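Local coordinates for Eps1p (Saccharomyces cerevisiae, PDB 4TW5), which is a yeast member of the thioredoxin superfamily, its chain carrying two sheet-and-helix units and four intact disulfide bonds in this crystal structure, at residues Ile88-Pro93 with Pro121-Thr126; Tyr96-Thr101 with Ile111-Arg116; Thr17-Glu22 with His28-Tyr33. One frame throughout, in Å; residues are numbered along the deposited sequence.

In the fold
Three contacts meet at one four-stranded sheet of thioredoxin type and illustrate how both of its faces are used. Interaction 1 and interaction 2, with centres about 9 Å apart, share the antiparallel ladder of 87-92 and 95-99, where Leu90 N lies 2.9 Å from Lys98 O. Interaction 3, centred about 13 Å from interaction 1, is tied to strand 87-92 from its other edge, through the 27-33 ladder, where Arg89 O and Ile30 N are 2.7 Å apart. Strand 27-33 alternates between the two coverings: His28 and Ile30 turn to helix 19-23, whereas Ile29 CD1 meets Ala114 CB of helix 107-118 at 3.6 Å. The Cys37-Cys40 disulfide follows that strand in sequence.

Interaction 1 (Ile88-Pro93 with Pro121-Thr126); sequences IRLYNP and PNNLDT
Asn92 and Asn123 meet where the end of a sheet strand comes up to a short helix, and the two amides play quite different parts. Asn92 offers its side-chain ND2 to the backbone of its partner, giving a weak hydrogen bond to Asn123 O of 3.3 Å with an N-H...O angle of 152°. Its CG sits between the backbone N and the carbonyl carbon (chi1 63°), a setting that places the amide against the helical segment and brings CB to 3.6 Å from Asn123 O as well. The Asn123 amide instead comes slantwise onto a leucine: Asn123 ND2 lies 4.0 Å from Leu90 CD2, one methyl branch against the nitrogen, while that same nitrogen donates to Glu117 O at the end of the preceding helix. A polar group thus rests on an apolar branch with its N-H engaged by backbone. Further out, Pro93 CD touches Leu124 CD2 at 4.2 Å, ring methylene to methyl, a light apolar closure. Residues alternate along 88-92, so Leu90 and Asn92 serve this contact while Arg89 and Tyr91 point to the other face of the sheet, where Arg89 NH1 bonds to Tyr91 OH at 3.1 Å. Asp125 is the first residue to leave the helical conformation. Ile97 of strand 95-99 packs on both Asn92 and Asn123, and Leu27 of strand 27-33 also touches Asn92; Pro121 and Asn122 lean on Ile189 of helix 180-196, so the short helix stands between the first sheet and the second half of the chain.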
loop_
_atom_site.group_PDB
_atom_site.type_symbol
_atom_site.label_atom_id
_atom_site.label_comp_id
_atom_site.label_asym_id
_atom_site.label_seq_id
_atom_site.Cartn_x
_atom_site.Cartn_y
_atom_site.Cartn_z
ATOM N N ILE A 88 -12.348 -11.778 47.248
ATOM C CA ILE A 88 -11.149 -12.538 46.912
ATOM C C ILE A 88 -10.003 -11.652 46.407
ATOM O O ILE A 88 -10.153 -10.945 45.415
ATOM C CB ILE A 88 -11.464 -13.585 45.858
ATOM C CG1 ILE A 88 -12.723 -14.353 46.256
ATOM C CG2 ILE A 88 -10.267 -14.522 45.659
ATOM C CD1 ILE A 88 -13.154 -15.351 45.230
ATOM N N ARG A 89 -8.853 -11.716 47.075
ATOM C CA ARG A 89 -7.745 -10.791 46.811
ATOM C C ARG A 89 -6.375 -11.462 46.636
ATOM O O ARG A 89 -6.120 -12.536 47.198
ATOM C CB ARG A 89 -7.633 -9.783 47.949
ATOM C CG ARG A 89 -8.819 -8.865 48.152
ATOM C CD ARG A 89 -8.459 -7.832 49.189
ATOM N NE ARG A 89 -9.481 -6.809 49.344
ATOM C CZ ARG A 89 -9.279 -5.651 49.962
ATOM N NH1 ARG A 89 -8.099 -5.379 50.491
ATOM N NH2 ARG A 89 -10.260 -4.770 50.060
ATOM N N LEU A 90 -5.509 -10.823 45.845
ATOM C CA LEU A 90 -4.120 -11.234 45.683
ATOM C C LEU A 90 -3.148 -10.305 46.421
ATOM O O LEU A 90 -3.156 -9.085 46.238
ATOM C CB LEU A 90 -3.734 -11.299 44.206
ATOM C CG LEU A 90 -2.308 -11.810 43.906
ATOM C CD1 LEU A 90 -2.142 -13.310 44.277
ATOM C CD2 LEU A 90 -1.964 -11.592 42.453
ATOM N N TYR A 91 -2.300 -10.890 47.254
ATOM C CA TYR A 91 -1.277 -10.146 47.967
ATOM C C TYR A 91 0.102 -10.663 47.608
ATOM O O TYR A 91 0.252 -11.814 47.195
ATOM C CB TYR A 91 -1.490 -10.250 49.470
ATOM C CG TYR A 91 -2.631 -9.408 49.998
ATOM C CD1 TYR A 91 -3.953 -9.784 49.787
ATOM C CD2 TYR A 91 -2.390 -8.261 50.744
ATOM C CE1 TYR A 91 -5.004 -9.023 50.279
ATOM C CE2 TYR A 91 -3.438 -7.494 51.242
ATOM C CZ TYR A 91 -4.739 -7.890 51.004
ATOM O OH TYR A 91 -5.785 -7.159 51.493
ATOM N N ASN A 92 1.102 -9.794 47.688
ATOM C CA ASN A 92 2.480 -10.253 47.643
ATOM C C ASN A 92 3.140 -9.778 48.952
ATOM O O ASN A 92 2.450 -9.203 49.799
ATOM C CB ASN A 92 3.177 -9.800 46.355
ATOM C CG ASN A 92 3.296 -8.269 46.206
ATOM O OD1 ASN A 92 3.022 -7.488 47.115
ATOM N ND2 ASN A 92 3.733 -7.859 45.029
ATOM N N PRO A 93 4.438 -10.050 49.160
ATOM C CA PRO A 93 5.084 -9.517 50.377
ATOM C C PRO A 93 5.010 -7.985 50.563
ATOM O O PRO A 93 5.116 -7.512 51.698
ATOM C CB PRO A 93 6.551 -9.956 50.212
ATOM C CG PRO A 93 6.486 -11.177 49.375
ATOM C CD PRO A 93 5.332 -10.978 48.427
ATOM N N PRO A 121 5.671 -11.346 36.003
ATOM C CA PRO A 121 6.990 -11.216 36.633
ATOM C C PRO A 121 6.994 -10.160 37.706
ATOM O O PRO A 121 7.837 -10.228 38.586
ATOM C CB PRO A 121 7.910 -10.812 35.479
ATOM C CG PRO A 121 7.133 -11.059 34.241
ATOM C CD PRO A 121 5.699 -10.882 34.609
ATOM N N ASN A 122 6.084 -9.191 37.620
ATOM C CA ASN A 122 6.055 -8.096 38.589
ATOM C C ASN A 122 5.534 -8.538 39.959
ATOM O O ASN A 122 5.782 -7.869 40.959
ATOM C CB ASN A 122 5.157 -6.952 38.079
ATOM C CG ASN A 122 5.562 -6.440 36.689
ATOM O OD1 ASN A 122 6.598 -5.782 36.535
ATOM N ND2 ASN A 122 4.739 -6.748 35.670
ATOM N N ASN A 123 4.837 -9.678 40.011
ATOM C CA ASN A 123 4.216 -10.134 41.253
ATOM C C ASN A 123 5.267 -10.638 42.242
ATOM O O ASN A 123 5.177 -10.400 43.452
ATOM C CB ASN A 123 3.154 -11.202 40.979
ATOM C CG ASN A 123 1.827 -10.597 40.473
ATOM O OD1 ASN A 123 1.530 -9.436 40.729
ATOM N ND2 ASN A 123 1.025 -11.402 39.788
ATOM N N LEU A 124 6.245 -11.369 41.739
ATOM C CA LEU A 124 7.327 -11.791 42.617
ATOM C C LEU A 124 8.656 -11.227 42.144
ATOM O O LEU A 124 9.708 -11.671 42.587
ATOM C CB LEU A 124 7.392 -13.316 42.704
ATOM C CG LEU A 124 6.311 -13.847 43.632
ATOM C CD1 LEU A 124 6.402 -15.361 43.779
ATOM C CD2 LEU A 124 6.427 -13.160 44.991
ATOM N N ASP A 125 8.582 -10.215 41.280
ATOM C CA ASP A 125 9.758 -9.619 40.644
ATOM C C ASP A 125 10.719 -10.700 40.200
ATOM O O ASP A 125 11.880 -10.719 40.597
ATOM C CB ASP A 125 10.433 -8.609 41.577
ATOM C CG ASP A 125 9.478 -7.502 42.011
ATOM O OD1 ASP A 125 8.946 -6.777 41.129
ATOM O OD2 ASP A 125 9.234 -7.375 43.229
ATOM N N THR A 126 10.201 -11.617 39.392
ATOM C CA THR A 126 11.013 -12.647 38.760
ATOM C C THR A 126 11.439 -12.145 37.386
ATOM O O THR A 126 10.971 -11.111 36.921
ATOM C CB THR A 126 10.264 -13.995 38.627
ATOM O OG1 THR A 126 9.185 -13.868 37.696
ATOM C CG2 THR A 126 9.745 -14.457 39.984
#

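Interaction 2 (Tyr96-Thr101 with Ile111-Arg116); sequences YIKSFT and IAFARR
Phe100 and Phe113 are laid against one another in a reciprocal way: each ring receives the other residue's CB as well as its ring. The side chains slide past each other in opposite directions, forming an offset stack with centroids 4.5 Å apart and planes inclined at 30°. Phe100 CB stands 4.0 Å from the centroid of the Phe113 ring, only 18° from the ring normal, a CH-pi contact made squarely over the face. The return contact, Phe113 CB to the Phe100 ring centroid at 4.2 Å, falls off-centre. The rings come closest at Phe100 CD1 and Phe113 CD1, 3.5 Å apart, with the Phe100 atom displaced toward the rim of its partner's face. Both residues extend their rings anti to the backbone N (chi1 177° for Phe100), and these opposed extensions from the 96-101 segment and the helix produce the overlap. Lys98 approaches differently, its aliphatic CD reaching the edge of the Phe113 ring at CE1, 4.3 Å away. Beyond that methylene, Lys98 NZ forms salt bridges with Glu117 and Asp259. Lys98 itself belongs to a classic beta bulge, it and Ile97 both facing Leu90. Arg116 NH1 also lies at the Phe113 edge, with Arg116 NE salt-bridged to Asp197. Phe113 also packs on Ile29, so the pair belongs to the layer joining helix 107-118 to the thioredoxin sheet. The buried interface is dispersion and CH-pi attraction between carbon surfaces, whereas charge is kept to its margin: the lysine spends its alkyl chain on the aromatic edge and delivers its ammonium group to carboxylates.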
loop_
_atom_site.group_PDB
_atom_site.type_symbol
_atom_site.label_atom_id
_atom_site.label_comp_id
_atom_site.label_asym_id
_atom_site.label_seq_id
_atom_site.Cartn_x
_atom_site.Cartn_y
_atom_site.Cartn_z
ATOM N N TYR A 96 -1.233 -5.565 49.149
ATOM C CA TYR A 96 -2.318 -5.774 48.200
ATOM C C TYR A 96 -1.855 -5.556 46.756
ATOM O O TYR A 96 -1.018 -4.702 46.494
ATOM C CB TYR A 96 -3.484 -4.844 48.530
ATOM C CG TYR A 96 -4.640 -4.933 47.568
ATOM C CD1 TYR A 96 -5.505 -6.007 47.628
ATOM C CD2 TYR A 96 -4.898 -3.934 46.630
ATOM C CE1 TYR A 96 -6.580 -6.112 46.778
ATOM C CE2 TYR A 96 -5.996 -4.028 45.766
ATOM C CZ TYR A 96 -6.831 -5.131 45.855
ATOM O OH TYR A 96 -7.925 -5.289 45.027
ATOM N N ILE A 97 -2.378 -6.364 45.840
ATOM C CA ILE A 97 -2.092 -6.218 44.427
ATOM C C ILE A 97 -3.375 -5.954 43.640
ATOM O O ILE A 97 -3.492 -4.924 42.974
ATOM C CB ILE A 97 -1.385 -7.455 43.853
ATOM C CG1 ILE A 97 0.044 -7.538 44.385
ATOM C CG2 ILE A 97 -1.303 -7.383 42.343
ATOM C CD1 ILE A 97 0.791 -8.755 43.891
ATOM N N LYS A 98 -4.345 -6.860 43.747
ATOM C CA LYS A 98 -5.573 -6.762 42.967
ATOM C C LYS A 98 -6.655 -7.689 43.508
ATOM O O LYS A 98 -6.357 -8.585 44.288
ATOM C CB LYS A 98 -5.281 -7.109 41.508
ATOM C CG LYS A 98 -5.057 -8.603 41.294
ATOM C CD LYS A 98 -4.897 -8.968 39.829
ATOM C CE LYS A 98 -3.560 -8.527 39.289
ATOM N NZ LYS A 98 -3.360 -9.118 37.935
ATOM N N SER A 99 -7.904 -7.479 43.096
ATOM C CA SER A 99 -9.003 -8.375 43.488
ATOM C C SER A 99 -9.463 -9.224 42.317
ATOM O O SER A 99 -9.377 -8.804 41.172
ATOM C CB SER A 99 -10.196 -7.584 44.045
ATOM O OG SER A 99 -9.853 -6.912 45.249
ATOM N N PHE A 100 -9.990 -10.403 42.616
ATOM C CA PHE A 100 -10.505 -11.308 41.597
ATOM C C PHE A 100 -12.037 -11.305 41.612
ATOM O O PHE A 100 -12.673 -12.020 42.390
ATOM C CB PHE A 100 -9.947 -12.715 41.827
ATOM C CG PHE A 100 -10.464 -13.754 40.868
ATOM C CD1 PHE A 100 -10.023 -13.790 39.557
ATOM C CD2 PHE A 100 -11.349 -14.731 41.292
ATOM C CE1 PHE A 100 -10.480 -14.770 38.679
ATOM C CE2 PHE A 100 -11.804 -15.709 40.422
ATOM C CZ PHE A 100 -11.373 -15.729 39.119
ATOM N N THR A 101 -12.617 -10.487 40.742
ATOM C CA THR A 101 -14.052 -10.233 40.735
ATOM C C THR A 101 -14.792 -11.134 39.769
ATOM O O THR A 101 -16.020 -11.126 39.713
ATOM C CB THR A 101 -14.342 -8.799 40.346
ATOM O OG1 THR A 101 -13.944 -8.601 38.986
ATOM C CG2 THR A 101 -13.582 -7.844 41.248
ATOM N N ILE A 111 -8.122 -21.756 40.095
ATOM C CA ILE A 111 -6.861 -22.353 39.673
ATOM C C ILE A 111 -6.235 -21.569 38.511
ATOM O O ILE A 111 -5.042 -21.275 38.545
ATOM C CB ILE A 111 -7.026 -23.821 39.265
ATOM C CG1 ILE A 111 -7.506 -24.651 40.452
ATOM C CG2 ILE A 111 -5.704 -24.412 38.763
ATOM C CD1 ILE A 111 -6.689 -24.486 41.698
ATOM N N ALA A 112 -7.036 -21.234 37.505
ATOM C CA ALA A 112 -6.547 -20.541 36.313
ATOM C C ALA A 112 -5.951 -19.197 36.706
ATOM O O ALA A 112 -4.890 -18.817 36.236
ATOM C CB ALA A 112 -7.672 -20.370 35.281
ATOM N N PHE A 113 -6.651 -18.498 37.586
ATOM C CA PHE A 113 -6.209 -17.233 38.132
ATOM C C PHE A 113 -4.895 -17.327 38.880
ATOM O O PHE A 113 -4.058 -16.441 38.756
ATOM C CB PHE A 113 -7.281 -16.651 39.050
ATOM C CG PHE A 113 -6.866 -15.394 39.748
ATOM C CD1 PHE A 113 -6.627 -14.237 39.041
ATOM C CD2 PHE A 113 -6.735 -15.374 41.124
ATOM C CE1 PHE A 113 -6.249 -13.079 39.702
ATOM C CE2 PHE A 113 -6.368 -14.226 41.789
ATOM C CZ PHE A 113 -6.123 -13.073 41.081
ATOM N N ALA A 114 -4.710 -18.358 39.695
ATOM C CA ALA A 114 -3.421 -18.477 40.347
ATOM C C ALA A 114 -2.324 -18.732 39.291
ATOM O O ALA A 114 -1.285 -18.048 39.286
ATOM C CB ALA A 114 -3.441 -19.566 41.414
ATOM N N ARG A 115 -2.568 -19.650 38.358
ATOM C CA ARG A 115 -1.584 -19.904 37.302
ATOM C C ARG A 115 -1.304 -18.652 36.455
ATOM O O ARG A 115 -0.172 -18.377 36.104
ATOM C CB ARG A 115 -2.034 -21.040 36.388
ATOM C CG ARG A 115 -2.048 -22.397 37.052
ATOM C CD ARG A 115 -2.672 -23.400 36.147
ATOM N NE ARG A 115 -2.619 -24.747 36.686
ATOM C CZ ARG A 115 -3.349 -25.754 36.224
ATOM N NH1 ARG A 115 -4.180 -25.549 35.210
ATOM N NH2 ARG A 115 -3.239 -26.964 36.765
ATOM N N ARG A 116 -2.346 -17.898 36.145
ATOM C CA ARG A 116 -2.202 -16.670 35.365
ATOM C C ARG A 116 -1.256 -15.684 36.085
ATOM O O ARG A 116 -0.315 -15.168 35.502
ATOM C CB ARG A 116 -3.593 -16.062 35.122
ATOM C CG ARG A 116 -3.708 -15.195 33.892
ATOM C CD ARG A 116 -5.147 -14.709 33.661
ATOM N NE ARG A 116 -6.051 -15.836 33.544
ATOM C CZ ARG A 116 -7.041 -16.087 34.388
ATOM N NH1 ARG A 116 -7.284 -15.263 35.389
ATOM N NH2 ARG A 116 -7.790 -17.161 34.217
#

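Interaction 3 (Thr17-Glu22 with His28-Tyr33); sequences TNFKEE and HIIDFY
His28 presents a ring edge to Glu22, with Glu22 OE2 close to the imidazole plane, while Phe32 has Phe19 CZ at the edge of its own ring. The setting is the thioredoxin fold, in which a short N-terminal helix, here 19-23, lies against one face of the sheet and leads through a short turn into strand 27-33. The polar half of the contact is a histidine-carboxylate hydrogen bond, His28 NE2 to Glu22 OE2, 2.8 Å long and nearly straight at 165°. The carboxylate stands almost perpendicular to the imidazole, the planes 87° apart, and its oxygen is met on the anti side, somewhat out of the carboxylate plane. Glu22 reaches this position by starting anti to its own N and then bending at chi2 (65°), which also carries CG to 3.4 Å from His28 NE2. The bond is consistent with a proton on NE2, and so close a carboxylate would probably favour a positively charged imidazole. Around it, His28 packs on Thr64 and Ser66 of strand 63-69 and on Leu23, leaving the histidine buried although its partner is partly exposed. The apolar half lies one and two steps further along the same face. Phe19, whose CB is not aimed at the strand, still brings its ring across to Ile30 and Phe32, the latter arriving from the opposite direction, and Glu80 touches Phe19 from a loop. Phe19 CE1 comes nearest to both neighbours, 3.7 Å from Ile30 CD1 and 3.8 Å from Phe32 CZ, with Phe19 CZ close behind.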
loop_
_atom_site.group_PDB
_atom_site.type_symbol
_atom_site.label_atom_id
_atom_site.label_comp_id
_atom_site.label_asym_id
_atom_site.label_seq_id
_atom_site.Cartn_x
_atom_site.Cartn_y
_atom_site.Cartn_z
ATOM N N THR A 17 -2.609 -12.531 64.247
ATOM C CA THR A 17 -1.341 -13.090 64.707
ATOM C C THR A 17 -0.542 -13.673 63.545
ATOM O O THR A 17 0.673 -13.825 63.641
ATOM C CB THR A 17 -1.543 -14.214 65.744
ATOM O OG1 THR A 17 -1.949 -15.415 65.071
ATOM C CG2 THR A 17 -2.577 -13.818 66.787
ATOM N N ASN A 18 -1.236 -13.968 62.447
ATOM C CA ASN A 18 -0.666 -14.680 61.299
ATOM C C ASN A 18 -0.480 -13.903 60.024
ATOM O O ASN A 18 0.380 -14.246 59.211
ATOM C CB ASN A 18 -1.581 -15.857 60.895
ATOM C CG ASN A 18 -1.390 -17.076 61.730
ATOM O OD1 ASN A 18 -0.345 -17.256 62.353
ATOM N ND2 ASN A 18 -2.380 -17.964 61.708
ATOM N N PHE A 19 -1.278 -12.854 59.863
ATOM C CA PHE A 19 -1.500 -12.266 58.550
ATOM C C PHE A 19 -0.179 -11.806 57.946
ATOM O O PHE A 19 0.271 -12.358 56.940
ATOM C CB PHE A 19 -2.511 -11.109 58.657
ATOM C CG PHE A 19 -3.038 -10.630 57.336
ATOM C CD1 PHE A 19 -3.948 -11.392 56.632
ATOM C CD2 PHE A 19 -2.660 -9.414 56.818
ATOM C CE1 PHE A 19 -4.456 -10.964 55.430
ATOM C CE2 PHE A 19 -3.162 -8.981 55.608
ATOM C CZ PHE A 19 -4.059 -9.759 54.916
ATOM N N LYS A 20 0.513 -10.898 58.618
ATOM C CA LYS A 20 1.690 -10.309 58.009
ATOM C C LYS A 20 2.849 -11.304 57.915
ATOM O O LYS A 20 3.612 -11.287 56.951
ATOM C CB LYS A 20 2.117 -9.064 58.802
ATOM C CG LYS A 20 3.532 -8.604 58.511
ATOM C CD LYS A 20 3.729 -7.137 58.831
ATOM C CE LYS A 20 5.196 -6.730 58.720
ATOM N NZ LYS A 20 5.356 -5.249 58.896
ATOM N N GLU A 21 2.879 -12.279 58.812
ATOM C CA GLU A 21 3.991 -13.209 58.828
ATOM C C GLU A 21 3.846 -14.188 57.676
ATOM O O GLU A 21 4.805 -14.539 56.987
ATOM C CB GLU A 21 4.000 -13.974 60.150
ATOM C CG GLU A 21 4.299 -13.112 61.365
ATOM C CD GLU A 21 3.046 -12.399 61.891
ATOM O OE1 GLU A 21 1.970 -12.526 61.273
ATOM O OE2 GLU A 21 3.137 -11.708 62.927
ATOM N N GLU A 22 2.604 -14.575 57.440
ATOM C CA GLU A 22 2.271 -15.465 56.357
ATOM C C GLU A 22 2.407 -14.850 54.950
ATOM O O GLU A 22 2.842 -15.535 54.024
ATOM C CB GLU A 22 0.862 -16.003 56.591
ATOM C CG GLU A 22 0.365 -16.873 55.469
ATOM C CD GLU A 22 1.169 -18.152 55.327
ATOM O OE1 GLU A 22 1.815 -18.561 56.320
ATOM O OE2 GLU A 22 1.139 -18.736 54.213
ATOM N N HIS A 28 -0.263 -14.811 47.840
ATOM C CA HIS A 28 -1.418 -15.314 48.559
ATOM C C HIS A 28 -2.703 -14.869 47.909
ATOM O O HIS A 28 -2.848 -13.706 47.534
ATOM C CB HIS A 28 -1.366 -14.876 50.012
ATOM C CG HIS A 28 -0.362 -15.637 50.807
ATOM N ND1 HIS A 28 0.989 -15.375 50.734
ATOM C CD2 HIS A 28 -0.501 -16.677 51.663
ATOM C CE1 HIS A 28 1.641 -16.217 51.518
ATOM N NE2 HIS A 28 0.758 -17.010 52.102
ATOM N N ILE A 29 -3.611 -15.813 47.711
ATOM C CA ILE A 29 -4.943 -15.504 47.243
ATOM C C ILE A 29 -5.908 -15.676 48.406
ATOM O O ILE A 29 -6.165 -16.792 48.837
ATOM C CB ILE A 29 -5.356 -16.395 46.075
ATOM C CG1 ILE A 29 -4.397 -16.218 44.891
ATOM C CG2 ILE A 29 -6.752 -16.068 45.655
ATOM C CD1 ILE A 29 -4.705 -17.150 43.751
ATOM N N ILE A 30 -6.412 -14.573 48.936
ATOM C CA ILE A 30 -7.150 -14.632 50.182
ATOM C C ILE A 30 -8.642 -14.372 50.033
ATOM O O ILE A 30 -9.070 -13.425 49.366
ATOM C CB ILE A 30 -6.591 -13.635 51.199
ATOM C CG1 ILE A 30 -5.077 -13.798 51.316
ATOM C CG2 ILE A 30 -7.245 -13.841 52.570
ATOM C CD1 ILE A 30 -4.409 -12.754 52.209
ATOM N N ASP A 31 -9.432 -15.234 50.667
ATOM C CA ASP A 31 -10.873 -15.061 50.709
ATOM C C ASP A 31 -11.300 -14.386 52.016
ATOM O O ASP A 31 -11.394 -15.035 53.057
ATOM C CB ASP A 31 -11.595 -16.407 50.550
ATOM C CG ASP A 31 -13.088 -16.303 50.841
ATOM O OD1 ASP A 31 -13.656 -15.201 50.685
ATOM O OD2 ASP A 31 -13.699 -17.318 51.235
ATOM N N PHE A 32 -11.532 -13.081 51.959
ATOM C CA PHE A 32 -12.126 -12.373 53.085
ATOM C C PHE A 32 -13.618 -12.662 53.065
ATOM O O PHE A 32 -14.360 -12.117 52.249
ATOM C CB PHE A 32 -11.826 -10.870 53.014
ATOM C CG PHE A 32 -10.369 -10.555 53.192
ATOM C CD1 PHE A 32 -9.494 -10.610 52.123
ATOM C CD2 PHE A 32 -9.866 -10.258 54.447
ATOM C CE1 PHE A 32 -8.149 -10.352 52.306
ATOM C CE2 PHE A 32 -8.525 -9.997 54.634
ATOM C CZ PHE A 32 -7.666 -10.040 53.566
ATOM N N TYR A 33 -14.047 -13.529 53.977
ATOM C CA TYR A 33 -15.406 -14.045 53.947
ATOM C C TYR A 33 -16.085 -13.782 55.269
ATOM O O TYR A 33 -15.441 -13.401 56.250
ATOM C CB TYR A 33 -15.416 -15.542 53.669
ATOM C CG TYR A 33 -15.027 -16.365 54.881
ATOM C CD1 TYR A 33 -15.997 -17.021 55.637
ATOM C CD2 TYR A 33 -13.704 -16.471 55.281
ATOM C CE1 TYR A 33 -15.658 -17.761 56.745
ATOM C CE2 TYR A 33 -13.356 -17.215 56.388
ATOM C CZ TYR A 33 -14.341 -17.854 57.117
ATOM O OH TYR A 33 -14.004 -18.596 58.216
#